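Local coordinates for protein epoxide hydrolase (Aspergillus niger, PDB 3G02) that probably hydrolyses epoxides to vicinal diols, as an alpha/beta-hydrolase-fold enzyme made more enantioselective by directed evolution, at residues H116-S121 with R310-Y315; P148-Y153 with M168-V173; E67-E72 with S270-L275; A276-K281 with E297-Y302. The protein carries 9 engineered substitutions. All blocks are in the same frame, centred on the assembly; numbering follows the deposited sequence. Where two conformers were deposited one is given.

Contact 1: H116-S121 with R310-Y315; sequences HGWPGS and RAIHTY. With FMT (formic acid), chain C.
A311 opens the contact with its methyl group. CB sits near the plane of the W118 indole, at the pyrrole edge, 4.3 Å from CD1. I312 follows. Its side chain lies beside that of W118 and points the same way, with I312 CG2 3.9 Å from W118 NE1. Y315 closes the segment. Its ring turns an edge to the face of the W118 five-membered ring, the planes at 90°: a T-shaped pair. W118 CG stands anti to the backbone N (chi1 -174°), which turns the indole toward this segment. Y315 OH comes within 3.2 Å of W118 CB and donates to O2 of the formic acid, 2.6 Å away. The OH of Y252 also binds this molecule. Y315 is a predicted proton donor of the active site. H116-P119 matches the HGXP motif of epoxide hydrolases, with a cis peptide before P119. W118 N is hydrogen-bonded to OD2 of D193, the predicted nucleophile, consistent with an oxyanion-hole role. The H116-S121 loop leaves strand 110-115 and leads to helix 126-135. Helix 307-311 and the turn after it lie across from this loop; helices 251-258 and 194-205 pack against both, and helix 271-284 covers W118 and P119.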
loop_
_atom_site.group_PDB
_atom_site.type_symbol
_atom_site.label_atom_id
_atom_site.label_comp_id
_atom_site.label_asym_id
_atom_site.label_seq_id
_atom_site.Cartn_x
_atom_site.Cartn_y
_atom_site.Cartn_z
ATOM N N HIS A 116 -10.637 11.994 16.914
ATOM C CA HIS A 116 -10.330 11.877 15.495
ATOM C C HIS A 116 -9.829 10.472 15.136
ATOM O O HIS A 116 -9.663 9.608 16.001
ATOM C CB HIS A 116 -9.294 12.948 15.110
ATOM C CG HIS A 116 -7.889 12.614 15.511
ATOM N ND1 HIS A 116 -7.270 13.156 16.619
ATOM C CD2 HIS A 116 -6.979 11.793 14.938
ATOM C CE1 HIS A 116 -6.039 12.675 16.712
ATOM N NE2 HIS A 116 -5.841 11.843 15.705
ATOM N N GLY A 117 -9.582 10.259 13.847
ATOM C CA GLY A 117 -8.948 9.037 13.365
ATOM C C GLY A 117 -7.885 9.373 12.334
ATOM O O GLY A 117 -7.252 10.439 12.395
ATOM N N TRP A 118 -7.687 8.460 11.385
ATOM C CA TRP A 118 -6.677 8.619 10.341
ATOM C C TRP A 118 -7.393 8.821 9.009
ATOM O O TRP A 118 -8.344 8.100 8.723
ATOM C CB TRP A 118 -5.795 7.361 10.273
ATOM C CG TRP A 118 -4.642 7.510 9.316
ATOM C CD1 TRP A 118 -3.349 7.825 9.632
ATOM C CD2 TRP A 118 -4.681 7.370 7.885
ATOM N NE1 TRP A 118 -2.583 7.898 8.490
ATOM C CE2 TRP A 118 -3.377 7.620 7.406
ATOM C CE3 TRP A 118 -5.695 7.056 6.964
ATOM C CZ2 TRP A 118 -3.061 7.580 6.044
ATOM C CZ3 TRP A 118 -5.381 7.007 5.611
ATOM C CH2 TRP A 118 -4.073 7.268 5.164
ATOM N N PRO A 119 -6.914 9.754 8.154
ATOM C CA PRO A 119 -5.748 10.626 8.264
ATOM C C PRO A 119 -6.097 11.988 8.843
ATOM O O PRO A 119 -5.589 13.016 8.380
ATOM C CB PRO A 119 -5.316 10.776 6.810
ATOM C CG PRO A 119 -6.625 10.809 6.056
ATOM C CD PRO A 119 -7.595 9.940 6.855
ATOM N N GLY A 120 -6.952 11.987 9.858
ATOM C CA GLY A 120 -7.365 13.217 10.507
ATOM C C GLY A 120 -6.498 13.640 11.675
ATOM O O GLY A 120 -5.365 13.174 11.850
ATOM N N SER A 121 -7.045 14.543 12.482
ATOM C CA SER A 121 -6.331 15.113 13.617
ATOM C C SER A 121 -7.288 15.991 14.409
ATOM O O SER A 121 -8.446 16.174 14.028
ATOM C CB SER A 121 -5.151 15.964 13.145
ATOM O OG SER A 121 -5.621 17.150 12.529
ATOM N N ARG A 310 4.002 7.061 12.806
ATOM C CA ARG A 310 3.678 6.862 14.220
ATOM C C ARG A 310 2.200 6.564 14.454
ATOM O O ARG A 310 1.839 5.842 15.383
ATOM C CB ARG A 310 4.072 8.106 15.027
ATOM C CG ARG A 310 5.519 8.545 14.834
ATOM C CD ARG A 310 5.892 9.702 15.754
ATOM N NE ARG A 310 5.202 10.951 15.415
ATOM C CZ ARG A 310 4.364 11.605 16.223
ATOM N NH1 ARG A 310 4.065 11.129 17.431
ATOM N NH2 ARG A 310 3.815 12.741 15.813
ATOM N N ALA A 311 1.344 7.128 13.606
ATOM C CA ALA A 311 -0.100 7.080 13.814
ATOM C C ALA A 311 -0.716 5.743 13.431
ATOM O O ALA A 311 -1.791 5.383 13.917
ATOM C CB ALA A 311 -0.761 8.195 13.027
ATOM N N ILE A 312 -0.046 5.011 12.551
ATOM C CA ILE A 312 -0.665 3.820 11.969
ATOM C C ILE A 312 -0.562 2.557 12.832
ATOM O O ILE A 312 -1.036 1.495 12.431
ATOM C CB ILE A 312 -0.179 3.568 10.522
ATOM C CG1 ILE A 312 1.343 3.370 10.472
ATOM C CG2 ILE A 312 -0.631 4.723 9.608
ATOM C CD1 ILE A 312 1.846 2.892 9.126
ATOM N N HIS A 313 0.001 2.690 14.034
ATOM C CA HIS A 313 0.184 1.538 14.929
ATOM C C HIS A 313 -1.106 0.774 15.207
ATOM O O HIS A 313 -1.083 -0.444 15.384
ATOM C CB HIS A 313 0.866 1.947 16.251
ATOM C CG HIS A 313 0.052 2.872 17.110
ATOM N ND1 HIS A 313 0.051 4.241 16.938
ATOM C CD2 HIS A 313 -0.758 2.627 18.168
ATOM C CE1 HIS A 313 -0.741 4.795 17.841
ATOM N NE2 HIS A 313 -1.242 3.838 18.600
ATOM N N THR A 314 -2.227 1.487 15.230
ATOM C CA THR A 314 -3.505 0.877 15.574
ATOM C C THR A 314 -4.051 -0.042 14.491
ATOM O O THR A 314 -4.882 -0.900 14.777
ATOM C CB THR A 314 -4.575 1.935 15.859
ATOM O OG1 THR A 314 -4.600 2.864 14.774
ATOM C CG2 THR A 314 -4.262 2.672 17.158
ATOM N N TYR A 315 -3.597 0.131 13.252
ATOM C CA TYR A 315 -4.181 -0.625 12.146
ATOM C C TYR A 315 -4.068 -2.139 12.286
ATOM O O TYR A 315 -4.982 -2.861 11.908
ATOM C CB TYR A 315 -3.615 -0.166 10.803
ATOM C CG TYR A 315 -4.297 1.072 10.283
ATOM C CD1 TYR A 315 -3.950 2.332 10.767
ATOM C CD2 TYR A 315 -5.302 0.985 9.318
ATOM C CE1 TYR A 315 -4.581 3.477 10.294
ATOM C CE2 TYR A 315 -5.942 2.121 8.842
ATOM C CZ TYR A 315 -5.578 3.362 9.336
ATOM O OH TYR A 315 -6.199 4.499 8.871
HETATM C C FMT C . -9.227 4.939 8.346
HETATM O O1 FMT C . -10.407 5.079 8.044
HETATM O O2 FMT C . -8.455 4.255 7.671
#

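Contact 2: P148-Y153 with M168-V173; sequences PSLPGY and MDNARV
P151 and N170 pass each other in opposite directions. The carboxamide oxygen does the touching: N170 OD1 lies 3.3 Å from P151 CD and 3.7 Å from P151 CG. The L150 side chain crosses that of N170 at about a right angle, its CB 3.9 Å from N170 OD1. V173 sits one turn further along the helix. Its side chain and the P151 ring reach toward each other, and CG1 of V173 comes to 4.2 Å from CG of P151. That methyl stands anti to its own backbone N (chi1 169°), on the side facing the proline.

L150-Y153 is a type II beta turn, closed by Y153 N bonding to L150 O. The positive phi of G152 is normal for the third position of such a turn. The turn follows strand 143-148 of the central sheet, and 168-173 belongs to helix 167-180, the next helix of the alpha/beta-hydrolase fold. The contact therefore packs the loop after a strand against the helix it leads into.

One water joins the two sides. It donates to N170 OD1 (2.7 Å) and to P151 O (2.9 Å), and it lies in the plane of the Y153 ring, at its edge. The other end of the buried amide is held too: N170 ND2 is hydrogen-bonded to G166 O and to NE2 of H313. Bonds at both OD1 and ND2 should limit rotation of the amide.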
loop_
_atom_site.group_PDB
_atom_site.type_symbol
_atom_site.label_atom_id
_atom_site.label_comp_id
_atom_site.label_asym_id
_atom_site.label_seq_id
_atom_site.Cartn_x
_atom_site.Cartn_y
_atom_site.Cartn_z
ATOM N N PRO A 148 -8.398 15.745 21.931
ATOM C CA PRO A 148 -7.030 15.270 22.049
ATOM C C PRO A 148 -6.417 14.851 20.722
ATOM O O PRO A 148 -7.124 14.416 19.804
ATOM C CB PRO A 148 -7.162 14.052 22.967
ATOM C CG PRO A 148 -8.512 13.538 22.727
ATOM C CD PRO A 148 -9.375 14.727 22.358
ATOM N N SER A 149 -5.101 14.982 20.635
ATOM C CA SER A 149 -4.357 14.322 19.581
ATOM C C SER A 149 -4.029 12.940 20.109
ATOM O O SER A 149 -3.353 12.799 21.135
ATOM C CB SER A 149 -3.083 15.089 19.248
ATOM O OG SER A 149 -3.381 16.310 18.595
ATOM N N LEU A 150 -4.530 11.916 19.433
ATOM C CA LEU A 150 -4.277 10.548 19.858
ATOM C C LEU A 150 -2.780 10.263 19.784
ATOM O O LEU A 150 -2.068 10.878 18.990
ATOM C CB LEU A 150 -5.061 9.553 18.989
ATOM C CG LEU A 150 -6.590 9.554 19.095
ATOM C CD1 LEU A 150 -7.191 8.592 18.091
ATOM C CD2 LEU A 150 -7.064 9.196 20.508
ATOM N N PRO A 151 -2.288 9.349 20.639
ATOM C CA PRO A 151 -0.890 8.926 20.547
ATOM C C PRO A 151 -0.458 8.686 19.098
ATOM O O PRO A 151 -1.169 8.012 18.337
ATOM C CB PRO A 151 -0.881 7.624 21.341
ATOM C CG PRO A 151 -1.904 7.870 22.424
ATOM C CD PRO A 151 -2.996 8.677 21.745
ATOM N N GLY A 152 0.681 9.264 18.728
ATOM C CA GLY A 152 1.233 9.104 17.386
ATOM C C GLY A 152 0.803 10.134 16.353
ATOM O O GLY A 152 1.306 10.115 15.230
ATOM N N TYR A 153 -0.112 11.036 16.715
ATOM C CA TYR A 153 -0.592 12.046 15.770
ATOM C C TYR A 153 -0.162 13.462 16.131
ATOM O O TYR A 153 -0.275 13.880 17.291
ATOM C CB TYR A 153 -2.109 12.070 15.709
ATOM C CG TYR A 153 -2.812 10.865 15.130
ATOM C CD1 TYR A 153 -3.099 9.752 15.923
ATOM C CD2 TYR A 153 -3.265 10.868 13.808
ATOM C CE1 TYR A 153 -3.794 8.656 15.412
ATOM C CE2 TYR A 153 -3.959 9.774 13.282
ATOM C CZ TYR A 153 -4.219 8.672 14.088
ATOM O OH TYR A 153 -4.919 7.596 13.584
ATOM N N MET A 168 -6.655 -0.423 23.050
ATOM C CA MET A 168 -6.929 -0.311 24.486
ATOM C C MET A 168 -5.998 0.690 25.163
ATOM O O MET A 168 -6.412 1.434 26.055
ATOM C CB MET A 168 -6.827 -1.677 25.171
ATOM C CG MET A 168 -7.293 -1.682 26.628
ATOM S SD MET A 168 -9.032 -1.218 26.815
ATOM C CE MET A 168 -9.852 -2.618 26.064
ATOM N N ASP A 169 -4.739 0.707 24.732
ATOM C CA ASP A 169 -3.761 1.666 25.232
ATOM C C ASP A 169 -4.175 3.101 24.908
ATOM O O ASP A 169 -4.042 3.999 25.744
ATOM C CB ASP A 169 -2.383 1.377 24.639
ATOM C CG ASP A 169 -1.806 0.053 25.103
ATOM O OD1 ASP A 169 -1.770 -0.199 26.326
ATOM O OD2 ASP A 169 -1.378 -0.739 24.238
ATOM N N ASN A 170 -4.675 3.306 23.691
ATOM C CA ASN A 170 -5.212 4.599 23.291
ATOM C C ASN A 170 -6.377 5.027 24.177
ATOM O O ASN A 170 -6.438 6.178 24.623
ATOM C CB ASN A 170 -5.644 4.575 21.823
ATOM C CG ASN A 170 -4.503 4.892 20.868
ATOM O OD1 ASN A 170 -4.377 6.021 20.403
ATOM N ND2 ASN A 170 -3.670 3.900 20.574
ATOM N N ALA A 171 -7.290 4.089 24.431
ATOM C CA ALA A 171 -8.445 4.330 25.297
ATOM C C ALA A 171 -8.005 4.714 26.707
ATOM O O ALA A 171 -8.512 5.679 27.283
ATOM C CB ALA A 171 -9.355 3.114 25.324
ATOM N N ARG A 172 -7.043 3.973 27.251
ATOM C CA ARG A 172 -6.530 4.256 28.587
ATOM C C ARG A 172 -5.933 5.670 28.681
ATOM O O ARG A 172 -6.126 6.369 29.677
ATOM C CB ARG A 172 -5.511 3.194 29.005
ATOM C CG ARG A 172 -5.084 3.275 30.472
ATOM C CD ARG A 172 -4.037 2.221 30.817
ATOM N NE ARG A 172 -2.829 2.380 30.012
ATOM C CZ ARG A 172 -2.483 1.588 28.999
ATOM N NH1 ARG A 172 -3.246 0.553 28.662
ATOM N NH2 ARG A 172 -1.371 1.836 28.323
ATOM N N VAL A 173 -5.230 6.093 27.632
ATOM C CA VAL A 173 -4.672 7.449 27.565
ATOM C C VAL A 173 -5.770 8.524 27.554
ATOM O O VAL A 173 -5.667 9.524 28.266
ATOM C CB VAL A 173 -3.720 7.619 26.349
ATOM C CG1 VAL A 173 -3.351 9.085 26.137
ATOM C CG2 VAL A 173 -2.459 6.777 26.543
HETATM O O HOH W 1 -3.541 6.472 17.866
#

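Contact 3: E67-E72 with S270-L275; sequences EKWLSE and SPIALL
W69 and I272 bring the two helices closest, with CA atoms 9.8 Å apart; the axes of 67-71 and 271-275 stay 12.6 Å apart and their directions differ by 131°. The indole of W69 spans this wide gap. Its chi2 of -9° nearly eclipses CD1 with CA and sends the six-membered ring out from its own helix. That ring does all the touching. P271 receives its far end: W69 CH2 is 3.6 Å from P271 CB. P271 O lies in the indole plane at the ring edge, 3.4 Å from W69 CZ3, so an aromatic C-H side faces a carbonyl oxygen that also accepts the helical bond from L275 N. I272 and L275 slide past the indole in the opposite direction. I272 CD1 sits near the ring plane, 4.1 Å from W69 CE3. L275 CD2 approaches obliquely and is 3.8 Å from both CE3 and CZ3 of W69.

S270 is the N-cap of helix 271-284. Its OG accepts from I272 N (3.1 Å) and is also hydrogen-bonded to S39 OG. S269 of the second subunit packs against S270, I272 and A273. The contact thus joins helix 59-71 of the N-terminal region to the start of a helix in the helical cap, next to the dimer interface.

Its chemistry is mainly apolar, apart from the indole edge set against P271 O. The one polar atom of the buried indole, NE1, is satisfied by S300 OG on helix 292-304. Apolar packing holds the six-membered ring, and the NE1 bond probably fixes how the indole is turned.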
loop_
_atom_site.group_PDB
_atom_site.type_symbol
_atom_site.label_atom_id
_atom_site.label_comp_id
_atom_site.label_asym_id
_atom_site.label_seq_id
_atom_site.Cartn_x
_atom_site.Cartn_y
_atom_site.Cartn_z
ATOM N N GLU A 67 2.436 22.121 -7.720
ATOM C CA GLU A 67 2.645 23.520 -8.090
ATOM C C GLU A 67 2.037 24.481 -7.072
ATOM O O GLU A 67 2.677 25.464 -6.680
ATOM C CB GLU A 67 2.102 23.803 -9.493
ATOM C CG GLU A 67 3.197 24.033 -10.522
ATOM C CD GLU A 67 4.111 25.194 -10.152
ATOM O OE1 GLU A 67 5.300 24.941 -9.869
ATOM O OE2 GLU A 67 3.640 26.355 -10.125
ATOM N N LYS A 68 0.811 24.188 -6.645
ATOM C CA LYS A 68 0.133 24.965 -5.604
ATOM C C LYS A 68 0.928 24.969 -4.299
ATOM O O LYS A 68 1.089 26.012 -3.660
ATOM C CB LYS A 68 -1.283 24.433 -5.362
ATOM C CG LYS A 68 -2.292 24.821 -6.438
ATOM C CD LYS A 68 -3.690 24.323 -6.107
ATOM C CE LYS A 68 -4.703 24.808 -7.136
ATOM N NZ LYS A 68 -6.051 24.219 -6.897
ATOM N N TRP A 69 1.438 23.803 -3.914
ATOM C CA TRP A 69 2.212 23.663 -2.688
ATOM C C TRP A 69 3.479 24.521 -2.729
ATOM O O TRP A 69 3.897 25.082 -1.715
ATOM C CB TRP A 69 2.591 22.197 -2.487
ATOM C CG TRP A 69 2.663 21.750 -1.068
ATOM C CD1 TRP A 69 2.606 22.527 0.057
ATOM C CD2 TRP A 69 2.830 20.404 -0.618
ATOM N NE1 TRP A 69 2.713 21.741 1.179
ATOM C CE2 TRP A 69 2.856 20.432 0.792
ATOM C CE3 TRP A 69 2.959 19.173 -1.274
ATOM C CZ2 TRP A 69 3.000 19.274 1.559
ATOM C CZ3 TRP A 69 3.108 18.025 -0.515
ATOM C CH2 TRP A 69 3.121 18.081 0.884
ATOM N N LEU A 70 4.080 24.618 -3.911
ATOM C CA LEU A 70 5.303 25.398 -4.095
ATOM C C LEU A 70 5.086 26.909 -4.193
ATOM O O LEU A 70 5.822 27.685 -3.571
ATOM C CB LEU A 70 6.049 24.923 -5.345
ATOM C CG LEU A 70 6.866 23.638 -5.269
ATOM C CD1 LEU A 70 7.262 23.193 -6.670
ATOM C CD2 LEU A 70 8.094 23.808 -4.376
ATOM N N SER A 71 4.066 27.309 -4.953
ATOM C CA SER A 71 3.894 28.705 -5.376
ATOM C C SER A 71 2.749 29.469 -4.699
ATOM O O SER A 71 2.708 30.703 -4.755
ATOM C CB SER A 71 3.721 28.769 -6.899
ATOM O OG SER A 71 4.831 28.197 -7.565
ATOM N N GLU A 72 1.825 28.747 -4.070
ATOM C CA GLU A 72 0.668 29.371 -3.420
ATOM C C GLU A 72 0.581 29.140 -1.908
ATOM O O GLU A 72 0.185 30.039 -1.163
ATOM C CB GLU A 72 -0.634 28.934 -4.107
ATOM C CG GLU A 72 -0.779 29.434 -5.549
ATOM C CD GLU A 72 -1.981 28.853 -6.284
ATOM O OE1 GLU A 72 -1.993 28.923 -7.532
ATOM O OE2 GLU A 72 -2.913 28.329 -5.632
ATOM N N SER A 270 9.299 11.471 1.055
ATOM C CA SER A 270 8.979 12.616 0.211
ATOM C C SER A 270 7.599 13.151 0.566
ATOM O O SER A 270 6.662 12.370 0.767
ATOM C CB SER A 270 8.999 12.216 -1.265
ATOM O OG SER A 270 8.329 13.176 -2.069
ATOM N N PRO A 271 7.457 14.487 0.632
ATOM C CA PRO A 271 6.144 15.067 0.918
ATOM C C PRO A 271 5.119 14.781 -0.180
ATOM O O PRO A 271 3.918 14.773 0.086
ATOM C CB PRO A 271 6.438 16.571 1.027
ATOM C CG PRO A 271 7.700 16.765 0.241
ATOM C CD PRO A 271 8.498 15.524 0.465
ATOM N N ILE A 272 5.596 14.548 -1.400
ATOM C CA ILE A 272 4.718 14.203 -2.517
ATOM C C ILE A 272 4.177 12.769 -2.385
ATOM O O ILE A 272 3.017 12.511 -2.727
ATOM C CB ILE A 272 5.409 14.472 -3.881
ATOM C CG1 ILE A 272 5.461 15.991 -4.139
ATOM C CG2 ILE A 272 4.733 13.716 -5.032
ATOM C CD1 ILE A 272 4.124 16.678 -4.309
ATOM N N ALA A 273 5.000 11.857 -1.867
ATOM C CA ALA A 273 4.521 10.513 -1.526
ATOM C C ALA A 273 3.385 10.603 -0.512
ATOM O O ALA A 273 2.330 9.996 -0.694
ATOM C CB ALA A 273 5.652 9.644 -0.984
ATOM N N LEU A 274 3.603 11.381 0.544
ATOM C CA LEU A 274 2.583 11.554 1.563
ATOM C C LEU A 274 1.305 12.177 0.980
ATOM O O LEU A 274 0.190 11.731 1.273
ATOM C CB LEU A 274 3.134 12.391 2.717
ATOM C CG LEU A 274 2.237 12.510 3.949
ATOM C CD1 LEU A 274 2.151 11.205 4.716
ATOM C CD2 LEU A 274 2.767 13.623 4.834
ATOM N N LEU A 275 1.471 13.208 0.152
ATOM C CA LEU A 275 0.328 13.883 -0.465
ATOM C C LEU A 275 -0.499 12.936 -1.335
ATOM O O LEU A 275 -1.729 12.976 -1.302
ATOM C CB LEU A 275 0.788 15.094 -1.290
ATOM C CG LEU A 275 -0.262 15.861 -2.107
ATOM C CD1 LEU A 275 -1.311 16.527 -1.228
ATOM C CD2 LEU A 275 0.419 16.907 -2.978
#

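Contact 4: A276-K281 with E297-Y302; sequences AWIGEK and EMVSLY
I278 has the most surface buried here and supplies both touches across the two helices. Its beta-branch splits the work. CG2 meets CG2 of V299 at 4.0 Å, the two side chains sliding past each other in opposite directions. The other branch is extended, with chi2 at -177°, and carries CD1 to the Y302 ring. There I278 CD1 lies 3.6 Å from Y302 CD2 and 4.0 Å from Y302 CE2. The isoleucine crosses the tyrosine side chain at about a right angle, and the methyl meets the ring obliquely.

V299 fills in beside I278 and also touches L274 and L275 one turn back. Y302 points its hydroxyl beyond the contact, to a hydrogen bond with G120 O in the loop after strand 110-115. The contact therefore packs helices 271-284 and 292-304 of the helical cap together, and Y302 ties this pair to the core domain. Away from V299, the salt bridge of K281 NZ with E280 OE2 (2.7 Å) lies by the second subunit, where E280 also pairs with R259 of that chain.

Between the helices the touch is purely apolar. Shape and burial hold it, while the polar groups of Y302 and E280 are used for partners elsewhere.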
loop_
_atom_site.group_PDB
_atom_site.type_symbol
_atom_site.label_atom_id
_atom_site.label_comp_id
_atom_site.label_asym_id
_atom_site.label_seq_id
_atom_site.Cartn_x
_atom_site.Cartn_y
_atom_site.Cartn_z
ATOM N N ALA A 276 0.169 12.092 -2.111
ATOM C CA ALA A 276 -0.540 11.149 -2.976
ATOM C C ALA A 276 -1.354 10.140 -2.162
ATOM O O ALA A 276 -2.537 9.913 -2.436
ATOM C CB ALA A 276 0.429 10.437 -3.908
ATOM N N TRP A 277 -0.713 9.546 -1.155
ATOM C CA TRP A 277 -1.345 8.501 -0.352
ATOM C C TRP A 277 -2.517 9.040 0.464
ATOM O O TRP A 277 -3.600 8.441 0.484
ATOM C CB TRP A 277 -0.299 7.896 0.571
ATOM C CG TRP A 277 -0.709 6.674 1.357
ATOM C CD1 TRP A 277 -1.241 6.647 2.618
ATOM C CD2 TRP A 277 -0.558 5.303 0.955
ATOM N NE1 TRP A 277 -1.434 5.344 3.023
ATOM C CE2 TRP A 277 -1.025 4.501 2.024
ATOM C CE3 TRP A 277 -0.075 4.675 -0.200
ATOM C CZ2 TRP A 277 -1.021 3.103 1.969
ATOM C CZ3 TRP A 277 -0.078 3.283 -0.259
ATOM C CH2 TRP A 277 -0.555 2.515 0.819
ATOM N N ILE A 278 -2.293 10.158 1.150
ATOM C CA ILE A 278 -3.319 10.751 2.006
ATOM C C ILE A 278 -4.325 11.560 1.185
ATOM O O ILE A 278 -5.536 11.500 1.436
ATOM C CB ILE A 278 -2.685 11.591 3.140
ATOM C CG1 ILE A 278 -1.959 10.654 4.112
ATOM C CG2 ILE A 278 -3.738 12.435 3.855
ATOM C CD1 ILE A 278 -1.341 11.330 5.318
ATOM N N GLY A 279 -3.825 12.306 0.202
ATOM C CA GLY A 279 -4.685 13.105 -0.666
ATOM C C GLY A 279 -5.741 12.276 -1.366
ATOM O O GLY A 279 -6.872 12.723 -1.532
ATOM N N GLU A 280 -5.384 11.056 -1.769
ATOM C CA GLU A 280 -6.365 10.164 -2.393
ATOM C C GLU A 280 -7.599 10.026 -1.514
ATOM O O GLU A 280 -8.726 10.029 -2.009
ATOM C CB GLU A 280 -5.783 8.783 -2.659
ATOM C CG GLU A 280 -6.726 7.898 -3.468
ATOM C CD GLU A 280 -6.419 6.433 -3.301
ATOM O OE1 GLU A 280 -5.318 6.007 -3.704
ATOM O OE2 GLU A 280 -7.287 5.700 -2.773
ATOM N N LYS A 281 -7.377 9.916 -0.209
ATOM C CA LYS A 281 -8.478 9.718 0.729
ATOM C C LYS A 281 -9.281 10.991 0.967
ATOM O O LYS A 281 -10.504 10.946 1.061
ATOM C CB LYS A 281 -7.977 9.096 2.040
ATOM C CG LYS A 281 -7.164 7.796 1.853
ATOM C CD LYS A 281 -7.784 6.841 0.818
ATOM C CE LYS A 281 -7.046 5.507 0.777
ATOM N NZ LYS A 281 -7.571 4.598 -0.294
ATOM N N GLU A 297 -2.990 21.808 3.830
ATOM C CA GLU A 297 -2.855 22.061 5.263
ATOM C C GLU A 297 -2.721 20.760 6.052
ATOM O O GLU A 297 -1.818 20.613 6.878
ATOM C CB GLU A 297 -4.058 22.854 5.795
ATOM C CG GLU A 297 -4.069 24.323 5.396
ATOM C CD GLU A 297 -5.374 25.032 5.739
ATOM O OE1 GLU A 297 -6.342 24.375 6.177
ATOM O OE2 GLU A 297 -5.420 26.268 5.574
ATOM N N MET A 298 -3.627 19.817 5.797
ATOM C CA MET A 298 -3.649 18.555 6.544
ATOM C C MET A 298 -2.414 17.709 6.276
ATOM O O MET A 298 -1.839 17.125 7.195
ATOM C CB MET A 298 -4.912 17.746 6.239
ATOM C CG MET A 298 -6.222 18.442 6.601
ATOM S SD MET A 298 -6.265 19.152 8.265
ATOM C CE MET A 298 -8.043 19.316 8.504
ATOM N N VAL A 299 -2.016 17.641 5.010
ATOM C CA VAL A 299 -0.829 16.882 4.628
ATOM C C VAL A 299 0.445 17.529 5.184
ATOM O O VAL A 299 1.318 16.832 5.706
ATOM C CB VAL A 299 -0.754 16.664 3.093
ATOM C CG1 VAL A 299 0.569 16.040 2.687
ATOM C CG2 VAL A 299 -1.908 15.772 2.625
ATOM N N SER A 300 0.539 18.856 5.094
ATOM C CA SER A 300 1.687 19.574 5.656
ATOM C C SER A 300 1.785 19.365 7.162
ATOM O O SER A 300 2.873 19.158 7.688
ATOM C CB SER A 300 1.612 21.070 5.338
ATOM O OG SER A 300 1.667 21.286 3.938
ATOM N N LEU A 301 0.641 19.400 7.846
ATOM C CA LEU A 301 0.583 19.142 9.281
ATOM C C LEU A 301 1.139 17.757 9.615
ATOM O O LEU A 301 1.960 17.617 10.520
ATOM C CB LEU A 301 -0.855 19.289 9.784
ATOM C CG LEU A 301 -1.160 18.920 11.239
ATOM C CD1 LEU A 301 -0.381 19.791 12.230
ATOM C CD2 LEU A 301 -2.661 19.007 11.482
ATOM N N TYR A 302 0.695 16.743 8.873
ATOM C CA TYR A 302 1.233 15.391 9.042
ATOM C C TYR A 302 2.733 15.331 8.759
ATOM O O TYR A 302 3.489 14.689 9.500
ATOM C CB TYR A 302 0.501 14.405 8.130
ATOM C CG TYR A 302 -0.624 13.650 8.797
ATOM C CD1 TYR A 302 -1.620 14.319 9.514
ATOM C CD2 TYR A 302 -0.710 12.261 8.693
ATOM C CE1 TYR A 302 -2.660 13.622 10.123
ATOM C CE2 TYR A 302 -1.746 11.559 9.290
ATOM C CZ TYR A 302 -2.719 12.245 10.001
ATOM O OH TYR A 302 -3.739 11.542 10.590
#

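Overall arrangement
Contact 2 closes first along the chain and is nested inside contacts 1 and 3; contact 4 follows contact 3 and lies within the span of contact 1. Contacts 1 and 3 interlace along the sequence. Contacts 3 and 4 share helix 271-284, their centres 10 Å apart; contact 3 joins it to helix 59-71. Contact 1 lies between contact 4 in the cap and contact 2 in the core, its centre about 12 Å from the first and 10 Å from the second. It touches both. The centres of contacts 2 and 3 are 29 Å apart, and the two do not touch. The set runs from the core, past the predicted catalytic centre, to the helical cap at the dimer interface.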